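Local coordinates for uncharacterized protein (Legionella longbeachae NSW150, PDB 4JZA) that probably removes the 3-phosphate from phosphatidylinositol 3-phosphate, acting as a phosphoinositide phosphatase of a bacterial pathogen on lipids of its host, at residues 3-8 / 142-147; 466-471 / 526-531; 706-711 / 771-776. All coordinates share one frame; numbering follows the deposited sequence.

Contact 1: residues 3-8 / 142-147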
loop_
_atom_site.group_PDB
_atom_site.type_symbol
_atom_site.label_atom_id
_atom_site.label_comp_id
_atom_site.label_asym_id
_atom_site.label_seq_id
_atom_site.Cartn_x
_atom_site.Cartn_y
_atom_site.Cartn_z
ATOM N N LYS A 3 2.377 -16.835 14.175
ATOM C CA LYS A 3 2.465 -15.672 15.080
ATOM C C LYS A 3 1.476 -15.713 16.263
ATOM O O LYS A 3 1.743 -15.115 17.299
ATOM C CB LYS A 3 2.318 -14.346 14.310
ATOM C CG LYS A 3 2.732 -13.124 15.117
ATOM C CD LYS A 3 2.298 -11.829 14.456
ATOM C CE LYS A 3 2.397 -10.632 15.393
ATOM N NZ LYS A 3 3.770 -10.076 15.504
ATOM N N GLY A 4 0.343 -16.400 16.112
ATOM C CA GLY A 4 -0.601 -16.484 17.197
ATOM C C GLY A 4 -2.026 -16.304 16.746
ATOM O O GLY A 4 -2.310 -16.224 15.536
ATOM N N ILE A 5 -2.924 -16.270 17.739
ATOM C CA ILE A 5 -4.341 -16.291 17.508
ATOM C C ILE A 5 -5.074 -15.367 18.476
ATOM O O ILE A 5 -4.830 -15.373 19.682
ATOM C CB ILE A 5 -4.918 -17.705 17.682
ATOM C CG1 ILE A 5 -4.080 -18.739 16.931
ATOM C CG2 ILE A 5 -6.368 -17.755 17.173
ATOM C CD1 ILE A 5 -4.227 -20.158 17.435
ATOM N N ILE A 6 -5.980 -14.577 17.924
ATOM C CA ILE A 6 -6.825 -13.737 18.718
ATOM C C ILE A 6 -8.258 -14.209 18.598
ATOM O O ILE A 6 -8.785 -14.426 17.491
ATOM C CB ILE A 6 -6.733 -12.309 18.221
ATOM C CG1 ILE A 6 -5.283 -11.807 18.407
ATOM C CG2 ILE A 6 -7.741 -11.448 18.928
ATOM C CD1 ILE A 6 -5.067 -10.314 18.195
ATOM N N VAL A 7 -8.886 -14.388 19.744
ATOM C CA VAL A 7 -10.276 -14.755 19.795
ATOM C C VAL A 7 -10.993 -13.569 20.396
ATOM O O VAL A 7 -10.655 -13.121 21.485
ATOM C CB VAL A 7 -10.489 -15.978 20.671
ATOM C CG1 VAL A 7 -11.970 -16.258 20.830
ATOM C CG2 VAL A 7 -9.756 -17.186 20.078
ATOM N N ARG A 8 -11.937 -13.033 19.631
ATOM C CA ARG A 8 -12.688 -11.875 20.007
ATOM C C ARG A 8 -13.957 -12.403 20.563
ATOM O O ARG A 8 -14.636 -13.234 19.945
ATOM C CB ARG A 8 -12.977 -11.000 18.799
ATOM C CG ARG A 8 -11.701 -10.444 18.177
ATOM C CD ARG A 8 -11.975 -9.676 16.921
ATOM N NE ARG A 8 -12.835 -8.553 17.206
ATOM C CZ ARG A 8 -14.083 -8.430 16.751
ATOM N NH1 ARG A 8 -14.673 -9.350 15.970
ATOM N NH2 ARG A 8 -14.779 -7.366 17.066
ATOM N N ARG A 142 1.130 -12.040 10.735
ATOM C CA ARG A 142 -0.294 -11.815 11.006
ATOM C C ARG A 142 -0.852 -12.821 12.000
ATOM O O ARG A 142 -0.593 -14.025 11.870
ATOM C CB ARG A 142 -1.100 -11.945 9.700
ATOM C CG ARG A 142 -2.551 -11.461 9.765
ATOM C CD ARG A 142 -3.304 -11.838 8.493
ATOM N NE ARG A 142 -4.528 -11.053 8.253
ATOM C CZ ARG A 142 -5.131 -10.926 7.059
ATOM N NH1 ARG A 142 -4.668 -11.532 5.975
ATOM N NH2 ARG A 142 -6.199 -10.155 6.924
ATOM N N TYR A 143 -1.631 -12.318 12.962
ATOM C CA TYR A 143 -2.418 -13.127 13.886
ATOM C C TYR A 143 -3.632 -13.688 13.187
ATOM O O TYR A 143 -4.302 -12.957 12.499
ATOM C CB TYR A 143 -2.976 -12.269 15.014
ATOM C CG TYR A 143 -2.022 -11.964 16.118
ATOM C CD1 TYR A 143 -1.924 -12.815 17.218
ATOM C CD2 TYR A 143 -1.257 -10.801 16.100
ATOM C CE1 TYR A 143 -1.061 -12.545 18.248
ATOM C CE2 TYR A 143 -0.393 -10.515 17.132
ATOM C CZ TYR A 143 -0.300 -11.399 18.188
ATOM O OH TYR A 143 0.556 -11.134 19.199
ATOM N N ASP A 144 -3.943 -14.975 13.413
ATOM C CA ASP A 144 -5.252 -15.526 13.038
ATOM C C ASP A 144 -6.310 -14.932 13.946
ATOM O O ASP A 144 -6.083 -14.544 15.109
ATOM C CB ASP A 144 -5.364 -17.050 13.203
ATOM C CG ASP A 144 -4.308 -17.838 12.441
ATOM O OD1 ASP A 144 -3.682 -17.335 11.505
ATOM O OD2 ASP A 144 -4.118 -19.015 12.794
ATOM N N LEU A 145 -7.507 -14.932 13.397
ATOM C CA LEU A 145 -8.616 -14.204 13.972
ATOM C C LEU A 145 -9.804 -15.084 14.090
ATOM O O LEU A 145 -10.199 -15.707 13.104
ATOM C CB LEU A 145 -8.962 -13.067 13.044
ATOM C CG LEU A 145 -9.637 -11.914 13.743
ATOM C CD1 LEU A 145 -8.659 -11.192 14.649
ATOM C CD2 LEU A 145 -10.084 -10.977 12.645
ATOM N N VAL A 146 -10.339 -15.166 15.299
ATOM C CA VAL A 146 -11.542 -15.948 15.573
ATOM C C VAL A 146 -12.490 -15.006 16.258
ATOM O O VAL A 146 -12.079 -14.279 17.136
ATOM C CB VAL A 146 -11.254 -17.112 16.537
ATOM C CG1 VAL A 146 -12.530 -17.861 16.851
ATOM C CG2 VAL A 146 -10.213 -18.059 15.974
ATOM N N THR A 147 -13.739 -14.991 15.846
ATOM C CA THR A 147 -14.735 -14.160 16.507
ATOM C C THR A 147 -15.889 -15.043 17.031
ATOM O O THR A 147 -16.596 -15.720 16.293
ATOM C CB THR A 147 -15.269 -13.032 15.589
ATOM O OG1 THR A 147 -14.183 -12.151 15.154
ATOM C CG2 THR A 147 -16.333 -12.219 16.342
#

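Contact 2: residues 466-471 / 526-531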
loop_
_atom_site.group_PDB
_atom_site.type_symbol
_atom_site.label_atom_id
_atom_site.label_comp_id
_atom_site.label_asym_id
_atom_site.label_seq_id
_atom_site.Cartn_x
_atom_site.Cartn_y
_atom_site.Cartn_z
ATOM N N HIS A 466 -18.661 -11.754 -10.685
ATOM C CA HIS A 466 -19.905 -11.065 -10.375
ATOM C C HIS A 466 -19.713 -9.601 -10.255
ATOM O O HIS A 466 -19.302 -9.087 -9.207
ATOM C CB HIS A 466 -20.514 -11.610 -9.118
ATOM C CG HIS A 466 -20.868 -13.048 -9.247
ATOM N ND1 HIS A 466 -21.842 -13.486 -10.111
ATOM C CD2 HIS A 466 -20.325 -14.145 -8.687
ATOM C CE1 HIS A 466 -21.910 -14.798 -10.043
ATOM N NE2 HIS A 466 -21.003 -15.221 -9.179
ATOM N N PRO A 467 -19.987 -8.912 -11.357
ATOM C CA PRO A 467 -19.818 -7.493 -11.351
ATOM C C PRO A 467 -21.010 -6.938 -10.660
ATOM O O PRO A 467 -22.026 -7.593 -10.614
ATOM C CB PRO A 467 -19.797 -7.139 -12.840
ATOM C CG PRO A 467 -20.550 -8.224 -13.515
ATOM C CD PRO A 467 -20.304 -9.440 -12.694
ATOM N N TYR A 468 -20.864 -5.763 -10.080
ATOM C CA TYR A 468 -21.998 -5.016 -9.523
ATOM C C TYR A 468 -21.534 -3.537 -9.426
ATOM O O TYR A 468 -20.923 -3.109 -8.445
ATOM C CB TYR A 468 -22.509 -5.586 -8.180
ATOM C CG TYR A 468 -23.747 -4.865 -7.717
ATOM C CD1 TYR A 468 -24.873 -4.836 -8.518
ATOM C CD2 TYR A 468 -23.789 -4.172 -6.513
ATOM C CE1 TYR A 468 -26.013 -4.151 -8.144
ATOM C CE2 TYR A 468 -24.932 -3.480 -6.121
ATOM C CZ TYR A 468 -26.034 -3.476 -6.948
ATOM O OH TYR A 468 -27.184 -2.828 -6.639
ATOM N N ASN A 469 -21.802 -2.786 -10.487
ATOM C CA ASN A 469 -21.258 -1.453 -10.649
ATOM C C ASN A 469 -22.229 -0.518 -11.422
ATOM O O ASN A 469 -23.100 -0.979 -12.176
ATOM C CB ASN A 469 -19.906 -1.568 -11.350
ATOM C CG ASN A 469 -19.115 -0.273 -11.297
ATOM O OD1 ASN A 469 -19.154 0.476 -10.290
ATOM N ND2 ASN A 469 -18.425 0.040 -12.416
HETATM N N MSE A 470 -22.100 0.786 -11.197
HETATM C CA MSE A 470 -22.949 1.788 -11.833
HETATM C C MSE A 470 -22.090 2.728 -12.617
HETATM O O MSE A 470 -21.136 3.290 -12.076
HETATM C CB MSE A 470 -23.657 2.565 -10.723
HETATM C CG MSE A 470 -24.621 3.631 -11.245
HETATM SE SE MSE A 470 -26.109 2.808 -12.255
HETATM C CE MSE A 470 -27.381 2.711 -10.741
ATOM N N ALA A 471 -22.398 2.902 -13.899
ATOM C CA ALA A 471 -21.808 3.996 -14.690
ATOM C C ALA A 471 -22.706 4.891 -15.536
ATOM O O ALA A 471 -23.080 5.975 -15.117
ATOM C CB ALA A 471 -20.754 3.457 -15.649
ATOM N N GLY A 526 -28.857 -7.848 -3.708
ATOM C CA GLY A 526 -29.147 -9.123 -3.090
ATOM C C GLY A 526 -29.040 -10.280 -4.044
ATOM O O GLY A 526 -28.608 -11.395 -3.664
ATOM N N ARG A 527 -29.425 -10.031 -5.283
ATOM C CA ARG A 527 -29.367 -11.085 -6.258
ATOM C C ARG A 527 -27.919 -11.527 -6.367
ATOM O O ARG A 527 -27.638 -12.748 -6.338
ATOM C CB ARG A 527 -29.902 -10.642 -7.602
ATOM C CG ARG A 527 -29.659 -11.647 -8.725
ATOM C CD ARG A 527 -30.533 -11.333 -9.937
ATOM N NE ARG A 527 -30.152 -12.123 -11.096
ATOM C CZ ARG A 527 -29.131 -11.859 -11.904
ATOM N NH1 ARG A 527 -28.354 -10.798 -11.707
ATOM N NH2 ARG A 527 -28.880 -12.677 -12.926
ATOM N N GLU A 528 -27.001 -10.551 -6.449
ATOM C CA GLU A 528 -25.573 -10.854 -6.513
ATOM C C GLU A 528 -25.024 -11.681 -5.341
ATOM O O GLU A 528 -24.165 -12.525 -5.535
ATOM C CB GLU A 528 -24.756 -9.571 -6.627
ATOM C CG GLU A 528 -24.992 -8.831 -7.920
ATOM C CD GLU A 528 -24.661 -9.615 -9.177
ATOM O OE1 GLU A 528 -23.722 -10.378 -9.207
ATOM O OE2 GLU A 528 -25.311 -9.445 -10.189
ATOM N N LEU A 529 -25.474 -11.395 -4.137
ATOM C CA LEU A 529 -24.950 -12.041 -2.989
ATOM C C LEU A 529 -25.454 -13.443 -2.991
ATOM O O LEU A 529 -24.719 -14.365 -2.594
ATOM C CB LEU A 529 -25.390 -11.323 -1.726
ATOM C CG LEU A 529 -24.822 -9.914 -1.546
ATOM C CD1 LEU A 529 -25.427 -9.326 -0.293
ATOM C CD2 LEU A 529 -23.320 -9.915 -1.413
ATOM N N PHE A 530 -26.707 -13.608 -3.438
ATOM C CA PHE A 530 -27.281 -14.944 -3.574
ATOM C C PHE A 530 -26.625 -15.755 -4.679
ATOM O O PHE A 530 -26.308 -16.925 -4.482
ATOM C CB PHE A 530 -28.786 -14.902 -3.793
ATOM C CG PHE A 530 -29.562 -14.941 -2.528
ATOM C CD1 PHE A 530 -29.755 -16.119 -1.885
ATOM C CD2 PHE A 530 -30.085 -13.786 -1.977
ATOM C CE1 PHE A 530 -30.453 -16.160 -0.708
ATOM C CE2 PHE A 530 -30.797 -13.810 -0.800
ATOM C CZ PHE A 530 -30.990 -15.008 -0.166
ATOM N N LEU A 531 -26.390 -15.153 -5.837
ATOM C CA LEU A 531 -25.642 -15.850 -6.848
ATOM C C LEU A 531 -24.304 -16.250 -6.327
ATOM O O LEU A 531 -23.941 -17.382 -6.518
ATOM C CB LEU A 531 -25.443 -14.997 -8.068
ATOM C CG LEU A 531 -26.741 -14.725 -8.818
ATOM C CD1 LEU A 531 -26.373 -13.781 -9.926
ATOM C CD2 LEU A 531 -27.381 -15.993 -9.377
#

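Contact 3: residues 706-711 / 771-776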
loop_
_atom_site.group_PDB
_atom_site.type_symbol
_atom_site.label_atom_id
_atom_site.label_comp_id
_atom_site.label_asym_id
_atom_site.label_seq_id
_atom_site.Cartn_x
_atom_site.Cartn_y
_atom_site.Cartn_z
ATOM N N ASN A 706 24.151 50.510 14.842
ATOM C CA ASN A 706 25.001 51.189 13.873
ATOM C C ASN A 706 25.772 50.294 12.910
ATOM O O ASN A 706 26.079 50.692 11.790
ATOM C CB ASN A 706 25.964 52.094 14.630
ATOM C CG ASN A 706 25.296 53.412 15.051
ATOM O OD1 ASN A 706 24.104 53.672 14.755
ATOM N ND2 ASN A 706 26.069 54.270 15.722
ATOM N N LEU A 707 26.084 49.085 13.373
ATOM C CA LEU A 707 26.942 48.160 12.652
ATOM C C LEU A 707 26.319 47.652 11.363
ATOM O O LEU A 707 27.017 47.064 10.539
ATOM C CB LEU A 707 27.233 46.942 13.541
ATOM C CG LEU A 707 28.016 47.188 14.814
ATOM C CD1 LEU A 707 28.245 45.885 15.565
ATOM C CD2 LEU A 707 29.351 47.846 14.462
ATOM N N PHE A 708 25.000 47.833 11.238
ATOM C CA PHE A 708 24.203 47.222 10.184
ATOM C C PHE A 708 23.868 48.176 9.051
ATOM O O PHE A 708 23.409 47.743 7.994
ATOM C CB PHE A 708 22.937 46.630 10.811
ATOM C CG PHE A 708 23.231 45.585 11.820
ATOM C CD1 PHE A 708 23.523 44.310 11.423
ATOM C CD2 PHE A 708 23.248 45.888 13.165
ATOM C CE1 PHE A 708 23.832 43.334 12.339
ATOM C CE2 PHE A 708 23.564 44.926 14.090
ATOM C CZ PHE A 708 23.853 43.650 13.673
ATOM N N THR A 709 24.086 49.462 9.314
ATOM C CA THR A 709 23.887 50.566 8.392
ATOM C C THR A 709 25.004 50.501 7.375
ATOM O O THR A 709 26.186 50.703 7.724
ATOM C CB THR A 709 23.973 51.934 9.149
ATOM O OG1 THR A 709 22.927 52.037 10.136
ATOM C CG2 THR A 709 23.833 53.097 8.224
ATOM N N PRO A 710 24.658 50.253 6.103
ATOM C CA PRO A 710 25.644 50.185 5.017
ATOM C C PRO A 710 26.146 51.550 4.642
ATOM O O PRO A 710 25.658 52.517 5.188
ATOM C CB PRO A 710 24.827 49.591 3.851
ATOM C CG PRO A 710 23.417 50.026 4.077
ATOM C CD PRO A 710 23.278 50.274 5.579
ATOM N N GLN A 711 27.068 51.641 3.691
ATOM C CA GLN A 711 27.451 52.956 3.133
ATOM C C GLN A 711 26.296 53.591 2.318
ATOM O O GLN A 711 25.352 52.902 1.889
ATOM C CB GLN A 711 28.712 52.861 2.286
ATOM C CG GLN A 711 29.824 52.130 3.007
ATOM C CD GLN A 711 31.110 52.130 2.211
ATOM O OE1 GLN A 711 31.658 51.073 1.890
ATOM N NE2 GLN A 711 31.604 53.320 1.884
ATOM N N THR A 771 27.102 45.205 5.490
ATOM C CA THR A 771 28.250 45.341 6.389
ATOM C C THR A 771 28.723 43.996 6.923
ATOM O O THR A 771 27.999 43.027 6.892
ATOM C CB THR A 771 27.859 46.130 7.646
ATOM O OG1 THR A 771 26.873 45.394 8.381
ATOM C CG2 THR A 771 27.306 47.470 7.327
ATOM N N GLU A 772 29.920 43.989 7.504
ATOM C CA GLU A 772 30.516 42.848 8.131
ATOM C C GLU A 772 29.539 42.178 9.121
ATOM O O GLU A 772 29.369 40.942 9.118
ATOM C CB GLU A 772 31.769 43.298 8.851
ATOM C CG GLU A 772 32.781 42.194 9.156
ATOM C CD GLU A 772 33.927 42.667 10.076
ATOM O OE1 GLU A 772 34.767 41.841 10.491
ATOM O OE2 GLU A 772 33.975 43.872 10.418
ATOM N N ALA A 773 28.878 42.975 9.949
ATOM C CA ALA A 773 28.016 42.412 10.973
ATOM C C ALA A 773 26.760 41.770 10.407
ATOM O O ALA A 773 26.389 40.652 10.792
ATOM C CB ALA A 773 27.659 43.466 11.981
ATOM N N THR A 774 26.086 42.465 9.501
ATOM C CA THR A 774 24.935 41.877 8.795
ATOM C C THR A 774 25.289 40.544 8.154
ATOM O O THR A 774 24.561 39.550 8.331
ATOM C CB THR A 774 24.403 42.823 7.711
ATOM O OG1 THR A 774 23.919 44.035 8.320
ATOM C CG2 THR A 774 23.279 42.165 6.948
ATOM N N ASN A 775 26.421 40.475 7.476
ATOM C CA ASN A 775 26.870 39.155 6.948
ATOM C C ASN A 775 27.191 38.110 7.988
ATOM O O ASN A 775 27.046 36.918 7.716
ATOM C CB ASN A 775 28.122 39.256 6.093
ATOM C CG ASN A 775 27.868 39.833 4.731
ATOM O OD1 ASN A 775 26.741 39.875 4.204
ATOM N ND2 ASN A 775 28.901 40.364 4.189
ATOM N N SER A 776 27.679 38.516 9.153
ATOM C CA SER A 776 27.944 37.539 10.187
ATOM C C SER A 776 26.624 37.057 10.788
ATOM O O SER A 776 26.439 35.848 11.009
ATOM C CB SER A 776 28.854 38.116 11.245
ATOM O OG SER A 776 28.931 37.258 12.320
HETATM O O HOH W 1 24.317 46.010 6.277
#

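Contact 1: residues 3-8 / 142-147
Residues 5-8 and 144-147 pair in parallel, each residue facing one partner from Ile5-Asp144 to Arg8-Thr147, and the axes of these short strands run 18° apart. The backbone ladder has four rungs. Asp144 N donates to Gly4 O at 3.0 Å, and Ile6 N to Asp144 O at 2.8 Å. Val146 N then reaches Ile6 O, and Arg8 N reaches Val146 O.

Apolar contacts lie on both faces. On one, Val7 and Val146 point the same way, with Val7 CG2 3.8 Å from Val146 CB, while Ile5 CG2 meets Val146 CG2 at 4.0 Å. On the other, Ile6 CD1 stands over one face of the Tyr143 ring in a CH-pi contact, 4.3 Å from the centroid and 20° off the normal.

One side-chain hydrogen bond crosses between Arg8 and Thr147. The arginine chain bends at chi3 (61°), which brings NH1 back to Thr147 OG1 at 3.0 Å, with the hydroxyl in the guanidinium plane. His604 also bonds Thr147 OG1, Ser602 O holds Arg8 NH2, and Tyr35 engages Arg8 in a cation-pi contact.

Helix 604-612 lies against Leu145 and Arg8, whereas Phe27 meets Ile5 and Val146 from the opposite face. The arrangement is typical of an alpha/beta fold: at this margin of a mixed sheet, strand 5-10 runs parallel to both its neighbours, 31-35 and 144-150, and a helix covers one face.

Contact 2: residues 466-471 / 526-531
Glu528 reaches from its helix toward His466, Pro467 and Tyr468, and different parts of its side chain serve different partners. The chain folds at chi2 (-60°), which turns the carboxylate back alongside the backbone of His466 and Pro467. OE1 then lies 3.4 Å from His466 CB and 3.6 Å from Pro467 O. Nearer the backbone, Glu528 CG packs against the Tyr468 ring, 4.0 Å from Tyr468 CD1.

The flat groups are turned very differently. The carboxylate plane is 55° from that of the His466 imidazole but only 19° from the Tyr468 ring, although neither ring stacks on it. One turn along the helix, Leu531 CB approaches His466 CE1 at 4.1 Å, so a polar and an apolar residue of one helix both approach the imidazole obliquely, from the same side of its plane.

The polar ends are joined through third residues. Thr477 OG1 bonds both Glu528 OE1 and His466 ND1, bridging the two segments, and Glu535 takes His466 NE2, so both imidazole nitrogens are held and the ring's rotation is fixed.

Tyr468 also stacks on Trp624 and touches Arg556, which closes a CX5R sequence following strand 545-549. That sequence is the P-loop signature of cysteine-based phosphatases, so this packing of helix 524-542 on the segment after strand 462-465 is consistent with the surroundings of such an active site.

Contact 3: residues 706-711 / 771-776
The Phe708 ring meets helix 772-782 by its rim: Thr774 OG1 lies in the ring plane at the edge, 3.1 Å from Phe708 CD1. One face of the ring is lined by CB of the preceding Leu707, offset toward the rim. Obliquely to the ring lies the backbone carbonyl carbon of Ala773, and Ala773 CB is 3.8 Å from Phe708 CE1. The same methyl group touches Leu707 CB, so Ala773 contacts two consecutive side chains of the loop, and Pro730 lies against both Phe708 and Thr774.

Thr771 carries the polar part. Its OG1 donates to Leu707 O at 2.7 Å, arriving in the carbonyl plane on a lone pair with a C=O...donor angle of 142°. The same oxygen accepts from Thr774 N at 3.2 Å, with an N-H...acceptor angle of 168°, which makes Thr771 the N-cap of the helix. Both roles depend on chi1 of 64°, which sets OG1 between the backbone N and the carbonyl carbon. The methyl CG2 is thereby turned to the loop, 3.4 Å from Thr709 O.

Water 1 forms a second link. It donates to Phe708 O at 2.6 Å and accepts from Thr771 N at 3.0 Å, and it also bonds Thr774 OG1.

The Thr771 hydroxyl thus spends its proton on the loop and a lone pair on the helix, so a single group both caps the helix and ties it to residues 706-711. The first-turn amide of Thr774 and the carbonyls of Leu707 and Phe708 are satisfied locally, and the apolar rim of Phe708 borders this polar cluster.

In the fold
The three contacts share no helix or strand and follow one another along the chain. Contacts 1 and 2 stand at the same mixed sheet but in different regions of it, about 31 Å apart between centres: contact 1 joins two neighbouring strands near one edge, whereas contact 2 sets a helix against the segment leaving the strand at the other edge. Contact 3 lies about 69 Å from contact 1 and 76 Å from contact 2 between centres, in the phosphoinositide phosphatase C-terminal domain. Contact 2 is buried and relies on third residues for its polar links; contacts 1 and 3 are partly buried, one a repeating backbone ladder, the other a helix cap with water.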